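Side-chain contacts in probable thiosulfate sulfurtransferase (Thermus thermophilus, PDB 2EG4), which probably transfers sulfur from thiosulfate to an acceptor such as cyanide, as rhodaneses do, and binds a zinc ion: residues L66-E69 with S73-C76; R119-T124 with V203-G208; G156-S161 with G188-S193. One frame throughout, in Å; residues are numbered along the deposited sequence.

Contact 1: L66-E69 with S73-C76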
loop_
_atom_site.group_PDB
_atom_site.type_symbol
_atom_site.label_atom_id
_atom_site.label_comp_id
_atom_site.label_asym_id
_atom_site.label_seq_id
_atom_site.Cartn_x
_atom_site.Cartn_y
_atom_site.Cartn_z
ATOM N N LEU A 66 -11.999 1.669 -2.580
ATOM C CA LEU A 66 -11.079 2.511 -3.345
ATOM C C LEU A 66 -11.037 2.034 -4.795
ATOM O O LEU A 66 -10.977 0.830 -5.055
ATOM C CB LEU A 66 -9.664 2.463 -2.763
ATOM C CG LEU A 66 -9.499 2.955 -1.312
ATOM C CD1 LEU A 66 -9.594 1.758 -0.349
ATOM C CD2 LEU A 66 -8.139 3.653 -1.156
ATOM N N TYR A 67 -11.048 2.963 -5.746
ATOM C CA TYR A 67 -11.012 2.540 -7.136
ATOM C C TYR A 67 -9.996 3.326 -7.970
ATOM O O TYR A 67 -9.659 4.466 -7.658
ATOM C CB TYR A 67 -12.422 2.639 -7.767
ATOM C CG TYR A 67 -12.952 4.050 -7.956
ATOM C CD1 TYR A 67 -12.666 4.784 -9.117
ATOM C CD2 TYR A 67 -13.749 4.651 -6.977
ATOM C CE1 TYR A 67 -13.163 6.086 -9.294
ATOM C CE2 TYR A 67 -14.263 5.950 -7.146
ATOM C CZ TYR A 67 -13.961 6.660 -8.305
ATOM O OH TYR A 67 -14.467 7.933 -8.473
ATOM N N ASP A 68 -9.506 2.687 -9.026
ATOM C CA ASP A 68 -8.530 3.277 -9.935
ATOM C C ASP A 68 -8.651 2.441 -11.216
ATOM O O ASP A 68 -9.390 1.445 -11.265
ATOM C CB ASP A 68 -7.119 3.181 -9.332
ATOM C CG ASP A 68 -6.140 4.181 -9.934
ATOM O OD1 ASP A 68 -6.313 4.602 -11.100
ATOM O OD2 ASP A 68 -5.170 4.527 -9.218
ATOM N N GLU A 69 -7.972 2.875 -12.260
ATOM C CA GLU A 69 -8.019 2.170 -13.530
ATOM C C GLU A 69 -6.950 1.081 -13.480
ATOM O O GLU A 69 -5.777 1.312 -13.805
ATOM C CB GLU A 69 -7.770 3.163 -14.660
ATOM C CG GLU A 69 -7.931 2.555 -16.067
ATOM C CD GLU A 69 -9.233 1.790 -16.184
ATOM O OE1 GLU A 69 -10.289 2.361 -15.834
ATOM O OE2 GLU A 69 -9.208 0.611 -16.612
ATOM N N SER A 73 -0.174 0.948 -8.333
ATOM C CA SER A 73 0.578 1.043 -7.099
ATOM C C SER A 73 -0.005 2.203 -6.279
ATOM O O SER A 73 -0.024 2.126 -5.058
ATOM C CB SER A 73 2.077 1.253 -7.374
ATOM O OG SER A 73 2.321 2.516 -7.941
ATOM N N ARG A 74 -0.512 3.243 -6.940
ATOM C CA ARG A 74 -1.099 4.349 -6.167
ATOM C C ARG A 74 -2.384 3.873 -5.473
ATOM O O ARG A 74 -2.639 4.237 -4.335
ATOM C CB ARG A 74 -1.355 5.595 -7.034
ATOM C CG ARG A 74 -2.424 5.435 -8.068
ATOM C CD ARG A 74 -2.390 6.573 -9.102
ATOM N NE ARG A 74 -3.273 6.215 -10.200
ATOM C CZ ARG A 74 -3.082 6.508 -11.479
ATOM N NH1 ARG A 74 -2.002 7.180 -11.873
ATOM N NH2 ARG A 74 -3.997 6.141 -12.370
ATOM N N LEU A 75 -3.174 3.028 -6.135
ATOM C CA LEU A 75 -4.377 2.495 -5.506
ATOM C C LEU A 75 -4.033 1.628 -4.290
ATOM O O LEU A 75 -4.593 1.802 -3.227
ATOM C CB LEU A 75 -5.173 1.656 -6.522
ATOM C CG LEU A 75 -6.304 0.791 -5.954
ATOM C CD1 LEU A 75 -7.416 1.689 -5.394
ATOM C CD2 LEU A 75 -6.862 -0.112 -7.059
ATOM N N CYS A 76 -3.085 0.713 -4.444
ATOM C CA CYS A 76 -2.754 -0.168 -3.336
ATOM C C CYS A 76 -2.018 0.514 -2.186
ATOM O O CYS A 76 -2.268 0.194 -1.033
ATOM C CB CYS A 76 -1.978 -1.359 -3.870
ATOM S SG CYS A 76 -2.965 -2.381 -4.992
#

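Contact 2: R119-T124 with V203-G208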
loop_
_atom_site.group_PDB
_atom_site.type_symbol
_atom_site.label_atom_id
_atom_site.label_comp_id
_atom_site.label_asym_id
_atom_site.label_seq_id
_atom_site.Cartn_x
_atom_site.Cartn_y
_atom_site.Cartn_z
ATOM N N ARG A 119 -1.114 -2.839 13.368
ATOM C CA ARG A 119 0.302 -3.191 13.327
ATOM C C ARG A 119 0.554 -4.503 12.615
ATOM O O ARG A 119 1.626 -4.709 12.051
ATOM C CB ARG A 119 0.906 -3.271 14.742
ATOM C CG ARG A 119 1.298 -1.929 15.347
ATOM C CD ARG A 119 2.422 -1.251 14.559
ATOM N NE ARG A 119 3.691 -1.983 14.618
ATOM C CZ ARG A 119 4.468 -2.070 15.695
ATOM N NH1 ARG A 119 4.121 -1.467 16.825
ATOM N NH2 ARG A 119 5.594 -2.768 15.641
ATOM N N ASP A 120 -0.438 -5.389 12.638
ATOM C CA ASP A 120 -0.291 -6.689 11.989
ATOM C C ASP A 120 -0.090 -6.598 10.474
ATOM O O ASP A 120 0.455 -7.514 9.847
ATOM C CB ASP A 120 -1.494 -7.603 12.318
ATOM C CG ASP A 120 -2.843 -6.935 12.094
ATOM O OD1 ASP A 120 -3.142 -5.941 12.798
ATOM O OD2 ASP A 120 -3.615 -7.407 11.224
ATOM N N TRP A 121 -0.526 -5.495 9.881
ATOM C CA TRP A 121 -0.374 -5.301 8.437
ATOM C C TRP A 121 1.015 -4.795 8.057
ATOM O O TRP A 121 1.446 -4.873 6.911
ATOM C CB TRP A 121 -1.368 -4.240 7.965
ATOM C CG TRP A 121 -2.731 -4.747 7.646
ATOM C CD1 TRP A 121 -3.364 -5.820 8.205
ATOM C CD2 TRP A 121 -3.632 -4.202 6.671
ATOM N NE1 TRP A 121 -4.612 -5.983 7.628
ATOM C CE2 TRP A 121 -4.798 -5.004 6.685
ATOM C CE3 TRP A 121 -3.565 -3.112 5.787
ATOM C CZ2 TRP A 121 -5.894 -4.753 5.844
ATOM C CZ3 TRP A 121 -4.645 -2.856 4.953
ATOM C CH2 TRP A 121 -5.801 -3.678 4.986
ATOM N N LEU A 122 1.706 -4.267 9.047
ATOM C CA LEU A 122 2.979 -3.617 8.826
ATOM C C LEU A 122 4.250 -4.291 9.307
ATOM O O LEU A 122 4.226 -5.094 10.224
ATOM C CB LEU A 122 2.885 -2.248 9.512
ATOM C CG LEU A 122 4.066 -1.292 9.616
ATOM C CD1 LEU A 122 4.304 -0.651 8.267
ATOM C CD2 LEU A 122 3.767 -0.228 10.686
ATOM N N LEU A 123 5.347 -3.936 8.655
ATOM C CA LEU A 123 6.687 -4.319 9.085
ATOM C C LEU A 123 7.476 -3.007 9.289
ATOM O O LEU A 123 7.548 -2.167 8.394
ATOM C CB LEU A 123 7.441 -5.108 8.019
ATOM C CG LEU A 123 7.057 -6.562 7.818
ATOM C CD1 LEU A 123 7.916 -7.114 6.690
ATOM C CD2 LEU A 123 7.262 -7.346 9.107
ATOM N N THR A 124 8.076 -2.839 10.460
ATOM C CA THR A 124 8.930 -1.689 10.697
ATOM C C THR A 124 10.289 -2.220 10.220
ATOM O O THR A 124 10.407 -3.423 9.940
ATOM C CB THR A 124 9.062 -1.377 12.193
ATOM O OG1 THR A 124 9.512 -2.559 12.866
ATOM C CG2 THR A 124 7.719 -0.938 12.789
ATOM N N VAL A 203 -2.456 -8.822 -3.054
ATOM C CA VAL A 203 -2.572 -10.020 -3.872
ATOM C C VAL A 203 -2.327 -11.244 -3.004
ATOM O O VAL A 203 -3.130 -12.187 -2.995
ATOM C CB VAL A 203 -1.537 -10.038 -5.018
ATOM C CG1 VAL A 203 -1.551 -11.417 -5.723
ATOM C CG2 VAL A 203 -1.854 -8.935 -6.016
ATOM N N LEU A 204 -1.220 -11.224 -2.262
ATOM C CA LEU A 204 -0.882 -12.356 -1.411
ATOM C C LEU A 204 -1.968 -12.621 -0.375
ATOM O O LEU A 204 -2.329 -13.775 -0.131
ATOM C CB LEU A 204 0.465 -12.126 -0.716
ATOM C CG LEU A 204 1.702 -12.237 -1.609
ATOM C CD1 LEU A 204 2.956 -11.888 -0.831
ATOM C CD2 LEU A 204 1.813 -13.665 -2.150
ATOM N N ARG A 205 -2.481 -11.562 0.245
ATOM C CA ARG A 205 -3.524 -11.717 1.251
ATOM C C ARG A 205 -4.761 -12.373 0.653
ATOM O O ARG A 205 -5.408 -13.209 1.304
ATOM C CB ARG A 205 -3.878 -10.355 1.873
ATOM C CG ARG A 205 -2.808 -9.864 2.845
ATOM C CD ARG A 205 -3.339 -9.710 4.255
ATOM N NE ARG A 205 -2.258 -9.665 5.240
ATOM C CZ ARG A 205 -2.444 -9.580 6.553
ATOM N NH1 ARG A 205 -3.680 -9.527 7.051
ATOM N NH2 ARG A 205 -1.399 -9.545 7.370
ATOM N N SER A 206 -5.085 -12.021 -0.586
ATOM C CA SER A 206 -6.254 -12.605 -1.231
ATOM C C SER A 206 -6.028 -14.089 -1.511
ATOM O O SER A 206 -6.990 -14.835 -1.701
ATOM C CB SER A 206 -6.583 -11.888 -2.538
ATOM O OG SER A 206 -5.676 -12.234 -3.572
ATOM N N LEU A 207 -4.768 -14.518 -1.548
ATOM C CA LEU A 207 -4.465 -15.924 -1.793
ATOM C C LEU A 207 -4.266 -16.665 -0.478
ATOM O O LEU A 207 -3.889 -17.836 -0.470
ATOM C CB LEU A 207 -3.228 -16.067 -2.682
ATOM C CG LEU A 207 -3.409 -15.537 -4.112
ATOM C CD1 LEU A 207 -2.068 -15.475 -4.827
ATOM C CD2 LEU A 207 -4.405 -16.431 -4.869
ATOM N N GLY A 208 -4.502 -15.970 0.632
ATOM C CA GLY A 208 -4.387 -16.598 1.936
ATOM C C GLY A 208 -3.049 -16.514 2.643
ATOM O O GLY A 208 -2.897 -17.060 3.740
HETATM O O HOH W 1 -2.986 -9.807 10.107
HETATM O O HOH W 2 -0.246 -9.965 10.120
#

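Contact 3: G156-S161 with G188-S193. With ZN (zinc ion), chain C; SO4 (sulfate ion), chain D; SO4 (sulfate ion), chain E.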
loop_
_atom_site.group_PDB
_atom_site.type_symbol
_atom_site.label_atom_id
_atom_site.label_comp_id
_atom_site.label_asym_id
_atom_site.label_seq_id
_atom_site.Cartn_x
_atom_site.Cartn_y
_atom_site.Cartn_z
ATOM N N GLY A 156 20.961 -1.246 -3.956
ATOM C CA GLY A 156 21.109 -2.310 -2.985
ATOM C C GLY A 156 19.802 -2.936 -2.594
ATOM O O GLY A 156 18.739 -2.489 -3.022
ATOM N N ARG A 157 19.902 -3.985 -1.783
ATOM C CA ARG A 157 18.761 -4.737 -1.291
ATOM C C ARG A 157 19.036 -5.112 0.150
ATOM O O ARG A 157 20.173 -5.022 0.627
ATOM C CB ARG A 157 18.592 -6.023 -2.103
ATOM C CG ARG A 157 19.831 -6.910 -2.040
ATOM C CD ARG A 157 19.581 -8.312 -2.600
ATOM N NE ARG A 157 20.788 -9.146 -2.534
ATOM C CZ ARG A 157 21.797 -9.074 -3.399
ATOM N NH1 ARG A 157 21.753 -8.208 -4.405
ATOM N NH2 ARG A 157 22.846 -9.875 -3.268
ATOM N N ILE A 158 17.988 -5.515 0.853
ATOM C CA ILE A 158 18.127 -5.938 2.230
ATOM C C ILE A 158 18.801 -7.308 2.122
ATOM O O ILE A 158 18.366 -8.151 1.355
ATOM C CB ILE A 158 16.731 -6.008 2.912
ATOM C CG1 ILE A 158 16.209 -4.575 3.090
ATOM C CG2 ILE A 158 16.816 -6.718 4.275
ATOM C CD1 ILE A 158 14.782 -4.490 3.592
ATOM N N PRO A 159 19.892 -7.525 2.879
ATOM C CA PRO A 159 20.599 -8.816 2.824
ATOM C C PRO A 159 19.682 -9.991 3.124
ATOM O O PRO A 159 18.882 -9.937 4.059
ATOM C CB PRO A 159 21.697 -8.650 3.874
ATOM C CG PRO A 159 21.931 -7.129 3.902
ATOM C CD PRO A 159 20.502 -6.635 3.882
ATOM N N GLY A 160 19.794 -11.050 2.321
ATOM C CA GLY A 160 18.982 -12.234 2.543
ATOM C C GLY A 160 17.619 -12.247 1.872
ATOM O O GLY A 160 16.933 -13.264 1.862
ATOM N N SER A 161 17.209 -11.117 1.301
ATOM C CA SER A 161 15.905 -11.057 0.649
ATOM C C SER A 161 15.896 -11.792 -0.693
ATOM O O SER A 161 16.943 -12.014 -1.299
ATOM C CB SER A 161 15.508 -9.598 0.414
ATOM O OG SER A 161 16.453 -8.986 -0.432
ATOM N N GLY A 188 7.044 -11.215 4.133
ATOM C CA GLY A 188 7.195 -9.775 4.216
ATOM C C GLY A 188 7.470 -9.311 2.799
ATOM O O GLY A 188 8.033 -10.055 1.991
ATOM N N VAL A 189 7.023 -8.107 2.468
ATOM C CA VAL A 189 7.268 -7.579 1.143
ATOM C C VAL A 189 7.751 -6.148 1.255
ATOM O O VAL A 189 7.328 -5.421 2.149
ATOM C CB VAL A 189 5.990 -7.596 0.257
ATOM C CG1 VAL A 189 5.665 -9.032 -0.172
ATOM C CG2 VAL A 189 4.819 -7.020 1.002
ATOM N N TYR A 190 8.654 -5.749 0.367
ATOM C CA TYR A 190 9.147 -4.374 0.400
ATOM C C TYR A 190 9.614 -3.923 -0.976
ATOM O O TYR A 190 9.727 -4.724 -1.913
ATOM C CB TYR A 190 10.309 -4.248 1.405
ATOM C CG TYR A 190 11.643 -4.737 0.879
ATOM C CD1 TYR A 190 12.495 -3.877 0.196
ATOM C CD2 TYR A 190 12.059 -6.049 1.092
ATOM C CE1 TYR A 190 13.739 -4.292 -0.260
ATOM C CE2 TYR A 190 13.318 -6.488 0.634
ATOM C CZ TYR A 190 14.149 -5.603 -0.034
ATOM O OH TYR A 190 15.395 -5.976 -0.485
ATOM N N CYS A 191 9.843 -2.621 -1.107
ATOM C CA CYS A 191 10.354 -2.044 -2.349
ATOM C C CYS A 191 11.025 -0.716 -2.020
ATOM O O CYS A 191 11.821 -0.684 -1.093
ATOM C CB CYS A 191 9.242 -1.890 -3.385
ATOM S SG CYS A 191 7.784 -1.013 -2.822
ATOM N N HIS A 192 10.721 0.377 -2.742
ATOM C CA HIS A 192 11.360 1.658 -2.436
ATOM C C HIS A 192 10.642 2.401 -1.316
ATOM O O HIS A 192 11.260 2.806 -0.338
ATOM C CB HIS A 192 11.423 2.560 -3.667
ATOM C CG HIS A 192 12.044 3.895 -3.390
ATOM N ND1 HIS A 192 11.384 5.083 -3.627
ATOM C CD2 HIS A 192 13.239 4.229 -2.848
ATOM C CE1 HIS A 192 12.144 6.090 -3.241
ATOM N NE2 HIS A 192 13.273 5.601 -2.763
ATOM N N SER A 193 9.329 2.584 -1.447
ATOM C CA SER A 193 8.618 3.269 -0.391
ATOM C C SER A 193 7.294 2.594 -0.095
ATOM O O SER A 193 6.336 3.239 0.324
ATOM C CB SER A 193 8.407 4.759 -0.711
ATOM O OG SER A 193 7.607 4.953 -1.878
HETATM ZN ZN ZN C . 14.774 6.853 -2.004
HETATM S S SO4 D . 7.923 1.750 -4.958
HETATM O O1 SO4 D . 8.227 2.965 -5.782
HETATM O O2 SO4 D . 9.137 0.869 -4.925
HETATM O O3 SO4 D . 7.556 2.165 -3.563
HETATM O O4 SO4 D . 6.779 0.999 -5.574
HETATM S S SO4 E . 22.384 -11.761 -0.152
HETATM O O1 SO4 E . 23.677 -11.183 -0.643
HETATM O O2 SO4 E . 21.966 -12.905 -1.027
HETATM O O3 SO4 E . 22.570 -12.251 1.253
HETATM O O4 SO4 E . 21.315 -10.709 -0.178
#

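Contact 1: L66-E69 with S73-C76
Asp68, just after strand 64-67, reaches to the first turn of helix 73-84 and is gripped there by Arg74. CB of Asp68 lies against CB of Leu75, 3.7 Å away, and also touches CD2 of that leucine. CG stands anti to the backbone N (chi1 -159°), which sends the carboxylate past Leu75 to the guanidinium edge. Asp68 OD1 takes the N-H of Arg74 NH2 at 3.1 Å on its syn lone pair. Asp68 OD2 takes Arg74 NE at 2.7 Å, also syn. The two groups are nearly coplanar, 15° apart, so this is a side-on, two-pronged salt bridge. Asp68 OD1 accepts a further bond on its anti side, from the backbone N of Glu69 at 2.7 Å. Asp68 OD2 is shared with the hydroxyls of Thr12 and Thr72. This web of donors fixes the rotation of the buried carboxylate and probably favours its charged form. The strand and helix are the first two elements of a beta-alpha-beta unit in the first rhodanese-like domain, which strand 89-92 completes. Deeper in, the contact turns apolar. CD1 of Leu75 meets CB of Leu66 at 3.5 Å and lies near the backbone N of Tyr67. Leu75 also packs on Leu91, and Leu66 on Val89 and Ala79.

Contact 2: R119-T124 with V203-G208
Arg205 brings its guanidinium beside Trp121. Arg205 NH1 comes within 3.7 Å of Trp121 NE1, and CD1 of the same indole is little farther. The two planes are 57° apart, so the groups meet at a slant and do not stack. CD1 of the indole lies over one face of the guanidinium. Two waters at the guanidinium edge, in its plane, link the arginine to Asp120. Water 1 donates to Asp120 OD2 at 2.7 Å and accepts from Arg205 NH1 at 3.1 Å. Water 2 donates to the backbone O of Asp120 at 2.6 Å and accepts a weak bond from Arg205 NH2. The charges are opposite, but Asp120 OD2 and Arg205 NH1 stay 4.7 Å apart, so their attraction is probably modest and screened by water. Further out, NE of Arg205 bonds to the backbone O of Ala211, which helps to set the direction of the guanidinium. The bend at chi2 (-118°) carries the arginine chain from the helix to Trp121. Trp121 also meets the ring of Phe201. Behind Arg205 the helix ends in a Schellman motif at Gly208, whose backbone N bonds to O of Arg205. The contact lies at the surface of the second rhodanese-like domain. It joins the 3-10 turn 119-121, ahead of helix 125-129, to the C-terminal end of helix 195-206, next to strand 210-213.

Contact 3: G156-S161 with G188-S193
Tyr190 has CG between its backbone N and carbonyl carbon (chi1 79°), which points its hydroxyl at the turn 158-161. Ser161 OG is likewise placed (chi1 61°), within reach of that hydroxyl and O of Ile158. Tyr190 OH accepts from the backbone N of Ile158 at 3.0 Å, nearly straight at 167°. Tyr190 OH donates to Ser161 OG at 3.2 Å. Ser161 OG in turn donates to O of Ile158 at 2.7 Å, in the carbonyl plane, bracing the type II turn. CD1 of Ile158 sits over the centre of one face of the Tyr190 ring, a CH-pi contact 3.8 Å from the centroid. CB of Ser161 meets the ring edge. A phenylalanine in place of Tyr190 would probably leave the N-H of Ile158 and OG of Ser161 without their shared partner, and the turn less firmly held to strand 186-190. Beyond the strand, His192 NE2 binds the zinc ion with Cys151, Cys152 and His219. A sulfate, probably from the crystallisation liquor, accepts from the backbone N of His192 and Ser193 beside Cys191 SG, in the loop where rhodaneses carry their active-site cysteine. Such a cradle of N-H groups suits an anion, consistent with sulfur-transfer chemistry.

Contacts 1 and 3 are buried, while contact 2 lies at the surface. Contact 1 belongs to the first rhodanese-like domain, and contacts 2 and 3 to the second. Contacts 1 and 3 both start from a central strand of a four-stranded parallel sheet, yet their centres lie about 22 Å apart. Contact 1 relies on an ion pair with a buried aspartate, contact 3 on a neutral hydroxyl relay with a CH-pi contact, and contact 2 on water bridges. Contact 3 is the one with the zinc ligand. Contacts 2 and 3 touch directly: Leu123 CD1 packs on Gly188 CA at 3.7 Å. Strand 186-190 of contact 3 leads on to helix 195-206 of contact 2.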